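Local coordinates for poly-beta-1,6-N-acetyl-D-glucosamine N-deacetylase (Aggregatibacter actinomycetemcomitans, PDB 4U10), which probably removes N-acetyl groups from poly-beta-1,6-N-acetyl-D-glucosamine by hydrolysis, this chain being the zinc-binding deacetylase part of a longer protein, at residues S36-L41 with Y85-A90. Numbering follows the deposited sequence.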
ATOM      1  N   SER A  36     -15.219  -0.971 -13.129  1.00 19.05           N
ATOM      2  CA  SER A  36     -15.280  -0.002 -14.203  1.00 19.22           C
ATOM      3  C   SER A  36     -13.895   0.447 -14.592  1.00 21.42           C
ATOM      4  O   SER A  36     -13.574   0.639 -15.804  1.00 20.69           O
ATOM      5  CB  SER A  36     -16.210   1.194 -13.856  1.00 20.86           C
ATOM      6  OG  SER A  36     -15.548   2.199 -13.153  1.00 21.97           O
ATOM      7  N   HIS A  37     -13.051   0.634 -13.579  1.00 19.58           N
ATOM      8  CA  HIS A  37     -11.683   0.916 -13.832  1.00 20.92           C
ATOM      9  C   HIS A  37     -11.006  -0.289 -14.561  1.00 19.58           C
ATOM     10  O   HIS A  37     -10.264  -0.080 -15.483  1.00 22.16           O
ATOM     11  CB  HIS A  37     -10.930   1.210 -12.540  1.00 22.01           C
ATOM     12  CG  HIS A  37     -11.351   2.463 -11.872  1.00 21.50           C
ATOM     13  ND1 HIS A  37     -10.940   2.789 -10.606  1.00 23.59           N
ATOM     14  CD2 HIS A  37     -12.184   3.451 -12.258  1.00 24.66           C
ATOM     15  CE1 HIS A  37     -11.447   3.954 -10.259  1.00 24.33           C
ATOM     16  NE2 HIS A  37     -12.214   4.376 -11.240  1.00 26.07           N
ATOM     17  N   PHE A  38     -11.240  -1.499 -14.084  1.00 18.83           N
ATOM     18  CA  PHE A  38     -10.602  -2.735 -14.638  1.00 19.14           C
ATOM     19  C   PHE A  38     -10.992  -2.958 -16.069  1.00 20.65           C
ATOM     20  O   PHE A  38     -10.172  -3.342 -16.897  1.00 22.61           O
ATOM     21  CB  PHE A  38     -11.015  -3.958 -13.829  1.00 18.25           C
ATOM     22  CG  PHE A  38     -10.273  -4.101 -12.539  1.00 19.24           C
ATOM     23  CD1 PHE A  38      -9.509  -3.054 -12.035  1.00 20.10           C
ATOM     24  CD2 PHE A  38     -10.392  -5.251 -11.804  1.00 19.06           C
ATOM     25  CE1 PHE A  38      -8.835  -3.185 -10.814  1.00 21.13           C
ATOM     26  CE2 PHE A  38      -9.732  -5.376 -10.600  1.00 20.74           C
ATOM     27  CZ  PHE A  38      -8.934  -4.355 -10.117  1.00 19.00           C
ATOM     28  N   ASN A  39     -12.265  -2.705 -16.347  1.00 21.99           N
ATOM     29  CA  ASN A  39     -12.762  -2.630 -17.741  1.00 23.28           C
ATOM     30  C   ASN A  39     -12.205  -1.502 -18.602  1.00 23.28           C
ATOM     31  O   ASN A  39     -11.913  -1.717 -19.759  1.00 25.92           O
ATOM     32  CB  ASN A  39     -14.273  -2.490 -17.720  1.00 22.55           C
ATOM     33  CG  ASN A  39     -14.943  -3.752 -17.314  1.00 22.12           C
ATOM     34  OD1 ASN A  39     -14.354  -4.838 -17.397  1.00 21.09           O
ATOM     35  ND2 ASN A  39     -16.199  -3.640 -16.856  1.00 22.24           N
ATOM     36  N   TRP A  40     -12.105  -0.300 -18.060  1.00 23.37           N
ATOM     37  CA  TRP A  40     -11.637   0.833 -18.795  1.00 25.49           C
ATOM     38  C   TRP A  40     -10.167   0.642 -19.142  1.00 29.13           C
ATOM     39  O   TRP A  40      -9.748   1.010 -20.261  1.00 27.55           O
ATOM     40  CB  TRP A  40     -11.805   2.107 -17.993  1.00 28.58           C
ATOM     41  CG  TRP A  40     -11.400   3.262 -18.782  1.00 32.30           C
ATOM     42  CD1 TRP A  40     -12.203   3.996 -19.605  1.00 34.05           C
ATOM     43  CD2 TRP A  40     -10.077   3.817 -18.905  1.00 35.48           C
ATOM     44  NE1 TRP A  40     -11.474   4.985 -20.205  1.00 36.25           N
ATOM     45  CE2 TRP A  40     -10.166   4.895 -19.807  1.00 37.91           C
ATOM     46  CE3 TRP A  40      -8.828   3.508 -18.340  1.00 36.76           C
ATOM     47  CZ2 TRP A  40      -9.052   5.678 -20.166  1.00 40.94           C
ATOM     48  CZ3 TRP A  40      -7.719   4.293 -18.688  1.00 39.43           C
ATOM     49  CH2 TRP A  40      -7.840   5.362 -19.596  1.00 42.60           C
ATOM     50  N   LEU A  41      -9.386   0.066 -18.212  1.00 24.01           N
ATOM     51  CA  LEU A  41      -7.978  -0.151 -18.491  1.00 26.28           C
ATOM     52  C   LEU A  41      -7.852  -1.098 -19.692  1.00 25.55           C
ATOM     53  O   LEU A  41      -7.122  -0.795 -20.628  1.00 24.83           O
ATOM     54  CB  LEU A  41      -7.209  -0.745 -17.275  1.00 24.09           C
ATOM     55  CG  LEU A  41      -7.110   0.113 -16.013  1.00 22.27           C
ATOM     56  CD1 LEU A  41      -6.625  -0.693 -14.834  1.00 22.61           C
ATOM     57  CD2 LEU A  41      -6.170   1.264 -16.298  1.00 23.33           C
ATOM     58  N   TYR A  85     -10.062  -9.726  -4.329  1.00 15.94           N
ATOM     59  CA  TYR A  85      -9.291 -10.834  -4.833  1.00 16.28           C
ATOM     60  C   TYR A  85     -10.074 -11.660  -5.850  1.00 18.50           C
ATOM     61  O   TYR A  85      -9.575 -11.900  -6.933  1.00 21.10           O
ATOM     62  CB  TYR A  85      -8.728 -11.626  -3.624  1.00 17.01           C
ATOM     63  CG  TYR A  85      -8.011 -12.900  -3.938  1.00 17.63           C
ATOM     64  CD1 TYR A  85      -6.935 -12.906  -4.782  1.00 17.95           C
ATOM     65  CD2 TYR A  85      -8.401 -14.124  -3.340  1.00 18.87           C
ATOM     66  CE1 TYR A  85      -6.270 -14.105  -5.076  1.00 18.06           C
ATOM     67  CE2 TYR A  85      -7.742 -15.311  -3.616  1.00 18.68           C
ATOM     68  CZ  TYR A  85      -6.687 -15.293  -4.469  1.00 18.53           C
ATOM     69  OH  TYR A  85      -6.042 -16.445  -4.750  1.00 17.55           O
ATOM     70  N   PRO A  86     -11.344 -12.001  -5.565  1.00 17.75           N
ATOM     71  CA  PRO A  86     -12.131 -12.718  -6.570  1.00 19.43           C
ATOM     72  C   PRO A  86     -12.178 -11.978  -7.947  1.00 18.85           C
ATOM     73  O   PRO A  86     -12.097 -12.626  -8.991  1.00 18.02           O
ATOM     74  CB  PRO A  86     -13.527 -12.817  -5.952  1.00 19.74           C
ATOM     75  CG  PRO A  86     -13.369 -12.517  -4.494  1.00 21.21           C
ATOM     76  CD  PRO A  86     -12.090 -11.733  -4.334  1.00 19.82           C
ATOM     77  N   ILE A  87     -12.255 -10.650  -7.902  1.00 16.19           N
ATOM     78  CA  ILE A  87     -12.261  -9.807  -9.071  1.00 17.49           C
ATOM     79  C   ILE A  87     -10.917  -9.859  -9.760  1.00 17.32           C
ATOM     80  O   ILE A  87     -10.865 -10.009 -10.972  1.00 17.00           O
ATOM     81  CB  ILE A  87     -12.655  -8.361  -8.730  1.00 17.91           C
ATOM     82  CG1 ILE A  87     -14.117  -8.311  -8.251  1.00 19.37           C
ATOM     83  CG2 ILE A  87     -12.539  -7.448  -9.972  1.00 18.92           C
ATOM     84  CD1 ILE A  87     -14.497  -6.995  -7.577  1.00 18.51           C
ATOM     85  N   LEU A  88      -9.821  -9.821  -8.997  1.00 17.69           N
ATOM     86  CA  LEU A  88      -8.482  -9.908  -9.644  1.00 16.94           C
ATOM     87  C   LEU A  88      -8.345 -11.214 -10.397  1.00 16.68           C
ATOM     88  O   LEU A  88      -7.818 -11.225 -11.531  1.00 15.73           O
ATOM     89  CB  LEU A  88      -7.349  -9.772  -8.637  1.00 17.55           C
ATOM     90  CG  LEU A  88      -7.190  -8.472  -7.845  1.00 17.00           C
ATOM     91  CD1 LEU A  88      -6.163  -8.596  -6.727  1.00 16.30           C
ATOM     92  CD2 LEU A  88      -6.883  -7.353  -8.834  1.00 17.93           C
ATOM     93  N   LYS A  89      -8.800 -12.297  -9.772  1.00 17.19           N
ATOM     94  CA  LYS A  89      -8.782 -13.617 -10.358  1.00 19.99           C
ATOM     95  C   LYS A  89      -9.630 -13.695 -11.644  1.00 19.76           C
ATOM     96  O   LYS A  89      -9.167 -14.232 -12.613  1.00 19.42           O
ATOM     97  CB  LYS A  89      -9.257 -14.685  -9.384  1.00 21.02           C
ATOM     98  CG  LYS A  89      -8.306 -14.913  -8.252  1.00 23.90           C
ATOM     99  CD  LYS A  89      -8.609 -16.188  -7.511  1.00 27.75           C
ATOM    100  CE  LYS A  89      -9.934 -16.085  -6.782  1.00 30.73           C
ATOM    101  NZ  LYS A  89     -10.077 -17.130  -5.712  1.00 32.73           N
ATOM    102  N   ALA A  90     -10.849 -13.177 -11.616  1.00 17.40           N
ATOM    103  CA  ALA A  90     -11.720 -13.062 -12.800  1.00 18.38           C
ATOM    104  C   ALA A  90     -11.099 -12.284 -13.977  1.00 19.64           C
ATOM    105  O   ALA A  90     -11.235 -12.670 -15.131  1.00 20.76           O
ATOM    106  CB  ALA A  90     -13.009 -12.347 -12.403  1.00 17.22           C
TER
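Phe38 swings its CG anti to its own carbonyl carbon (chi1 -79°), which sends the benzyl ring straight across to segment 85-90 of helix 79-91, where Ile87 and Leu88 receive it. In Ile87, chi1 of -66° leaves the CG2 branch anti to the backbone N, and this methyl is the one that meets the ring. It sits 3.5 Å from CE2 of Phe38 and 3.6 Å from CD2 of the same ring, so it spans one ring bond, and the two side chains run at about a right angle to each other. Leu88 does not aim its CB at the other helix; the reach comes from its end, whose CD2 methyl lies 3.9 Å from both CE2 and CZ of Phe38. CE2 is therefore shared by the two methyls, Ile87 on its CD2 side and Leu88 on its CZ side. Both methyls approach the ring obliquely, and the contact is wholly apolar. The backbones stay well apart, the nearest CA atoms, those of Phe38 and Leu88, being 9.0 Å from each other, and the gap is closed by the Phe38 ring meeting the methyls of Ile87 and Leu88. The two helices, 31-42 and 79-91, lie against the central beta-sheet of a polysaccharide deacetylase (NodB-type) domain, and Leu71 of strand 68-75 touches both Phe38 and Leu88. That strand runs on to Asp74 and Asp75, which bind zinc ions; the Phe38 side chain is itself about 9 Å from the zinc ion bound by Lys42 and Asp43, a site separate from those of Asp74 and Asp75. Tyr91 and Tyr93 each meet the Phe38 ring edge-to-face, and their hydroxyls hydrogen-bond to Asn39 OD1 and to the carbonyl oxygen of Phe38, respectively.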